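Local coordinates for putative sugar binding protein (Geobacillus stearothermophilus, PDB 6GT9) that binds galactose and probably glucose, probably as the sugar-binding part of a three-component sensing system linked to galactan utilization, at residues A[51-56]-A[61-66]. Residues are numbered along the deposited sequence; the frame is centred on the assembly and turned at random.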
loop_
_atom_site.group_PDB
_atom_site.type_symbol
_atom_site.label_atom_id
_atom_site.label_comp_id
_atom_site.label_asym_id
_atom_site.label_seq_id
_atom_site.Cartn_x
_atom_site.Cartn_y
_atom_site.Cartn_z
ATOM N N GLY A 51 -1.294 -11.108 9.782
ATOM C CA GLY A 51 -2.459 -11.812 9.259
ATOM C C GLY A 51 -2.089 -13.114 8.574
ATOM O O GLY A 51 -2.696 -14.161 8.827
ATOM N N ALA A 52 -1.080 -13.068 7.697
ATOM C CA ALA A 52 -0.668 -14.264 6.971
ATOM C C ALA A 52 -0.197 -15.364 7.920
ATOM O O ALA A 52 -0.568 -16.538 7.760
ATOM C CB ALA A 52 0.432 -13.917 5.965
ATOM N N LYS A 53 0.617 -15.004 8.917
ATOM C CA LYS A 53 1.133 -15.995 9.860
ATOM C C LYS A 53 0.012 -16.641 10.673
ATOM O O LYS A 53 0.064 -17.837 10.983
ATOM C CB LYS A 53 2.160 -15.333 10.784
ATOM C CG LYS A 53 3.555 -15.165 10.178
ATOM C CD LYS A 53 4.306 -16.488 10.189
ATOM C CE LYS A 53 5.765 -16.299 10.556
ATOM N NZ LYS A 53 6.559 -15.654 9.486
ATOM N N ALA A 54 -1.000 -15.863 11.044
ATOM C CA ALA A 54 -2.120 -16.409 11.805
ATOM C C ALA A 54 -2.942 -17.390 10.971
ATOM O O ALA A 54 -3.374 -18.435 11.475
ATOM C CB ALA A 54 -2.998 -15.265 12.320
ATOM N N ALA A 55 -3.180 -17.073 9.697
ATOM C CA ALA A 55 -3.851 -18.028 8.825
ATOM C C ALA A 55 -3.015 -19.290 8.670
ATOM O O ALA A 55 -3.549 -20.403 8.681
ATOM C CB ALA A 55 -4.126 -17.401 7.459
ATOM N N ALA A 56 -1.694 -19.123 8.549
ATOM C CA ALA A 56 -0.793 -20.258 8.367
ATOM C C ALA A 56 -0.801 -21.178 9.583
ATOM O O ALA A 56 -0.792 -22.406 9.443
ATOM C CB ALA A 56 0.620 -19.743 8.090
ATOM N N VAL A 61 0.316 -24.713 7.834
ATOM C CA VAL A 61 1.268 -24.540 6.753
ATOM C C VAL A 61 2.430 -23.702 7.275
ATOM O O VAL A 61 2.320 -22.988 8.278
ATOM C CB VAL A 61 0.635 -23.897 5.494
ATOM C CG1 VAL A 61 -0.738 -24.532 5.169
ATOM C CG2 VAL A 61 0.530 -22.417 5.655
ATOM N N ASP A 62 3.571 -23.809 6.593
ATOM C CA ASP A 62 4.760 -23.026 6.917
ATOM C C ASP A 62 4.762 -21.773 6.049
ATOM O O ASP A 62 4.840 -21.856 4.817
ATOM C CB ASP A 62 6.034 -23.851 6.702
ATOM C CG ASP A 62 7.317 -23.022 6.869
ATOM O OD1 ASP A 62 7.438 -22.268 7.860
ATOM O OD2 ASP A 62 8.203 -23.115 5.993
ATOM N N LEU A 63 4.644 -20.620 6.683
ATOM C CA LEU A 63 4.665 -19.350 5.976
ATOM C C LEU A 63 6.016 -18.682 6.196
ATOM O O LEU A 63 6.368 -18.351 7.333
ATOM C CB LEU A 63 3.535 -18.445 6.449
ATOM C CG LEU A 63 3.551 -17.189 5.594
ATOM C CD1 LEU A 63 2.548 -17.314 4.475
ATOM C CD2 LEU A 63 3.295 -15.989 6.458
ATOM N N GLU A 64 6.777 -18.519 5.117
ATOM C CA GLU A 64 8.087 -17.886 5.153
ATOM C C GLU A 64 7.936 -16.447 4.674
ATOM O O GLU A 64 7.452 -16.219 3.561
ATOM C CB GLU A 64 9.070 -18.633 4.260
ATOM C CG GLU A 64 8.957 -20.150 4.279
ATOM C CD GLU A 64 10.007 -20.744 3.359
ATOM O OE1 GLU A 64 11.040 -20.054 3.220
ATOM O OE2 GLU A 64 9.825 -21.844 2.777
ATOM N N TYR A 65 8.340 -15.489 5.517
ATOM C CA TYR A 65 8.281 -14.055 5.215
ATOM C C TYR A 65 9.655 -13.622 4.728
ATOM O O TYR A 65 10.613 -13.588 5.513
ATOM C CB TYR A 65 7.866 -13.271 6.457
ATOM C CG TYR A 65 7.680 -11.767 6.304
ATOM C CD1 TYR A 65 6.562 -11.243 5.666
ATOM C CD2 TYR A 65 8.593 -10.873 6.861
ATOM C CE1 TYR A 65 6.372 -9.858 5.557
ATOM C CE2 TYR A 65 8.415 -9.502 6.764
ATOM C CZ TYR A 65 7.300 -8.997 6.107
ATOM O OH TYR A 65 7.109 -7.630 6.009
ATOM N N ILE A 66 9.769 -13.328 3.428
ATOM C CA ILE A 66 11.071 -13.098 2.799
ATOM C C ILE A 66 10.943 -11.914 1.859
ATOM O O ILE A 66 10.147 -11.955 0.915
ATOM C CB ILE A 66 11.576 -14.321 2.013
ATOM C CG1 ILE A 66 11.523 -15.591 2.863
ATOM C CG2 ILE A 66 12.984 -14.073 1.519
ATOM C CD1 ILE A 66 11.742 -16.850 2.072
HETATM O O HOH W 1 9.503 -16.254 8.043
#
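Tyr65, the one aromatic residue here, meets segment 51-56 of helix 43-59 through its CB, 4.1 Å from Lys53 NZ, while its ring leads away. Swung out with CG anti to the backbone N (chi1 -177°), the ring packs against Trp45, a galactose-binding residue, as well as Arg46 and Glu49, all earlier on the same helix, and Leu35 and Pro37; its OH bonds to Leu40 O. The contact is the return half of a right-handed beta-alpha-beta crossover in the periplasmic binding protein fold: helix 43-59 turns back into strand 62-65, an edge strand of the parallel sheet, the two running nearly antiparallel (162°) with axes 8.0 Å apart. Leu63 carries the apolar seam. Its CB meets Ala56 CB at 3.6 Å, and its CD2 reaches Ala52 CB, one helical turn earlier, at the same distance. The two small methyls are consistent with the close approach of helix and strand; Ala52 also touches Val277 of helix 269-284. Lys53 lies over the outer side of this seam, its CG 3.8 Å from Leu63 CD2. Bends at chi2, chi3 and chi4 bring NZ to a weak 3.5 Å bond with Leu63 O, while Glu49 gives it a salt bridge. A water links NZ, weakly, to Tyr65 N. At the turn, Val61 N donates to Ala56 O at 3.0 Å, and Val61 CG2 packs 3.6 Å from Ala56 CB.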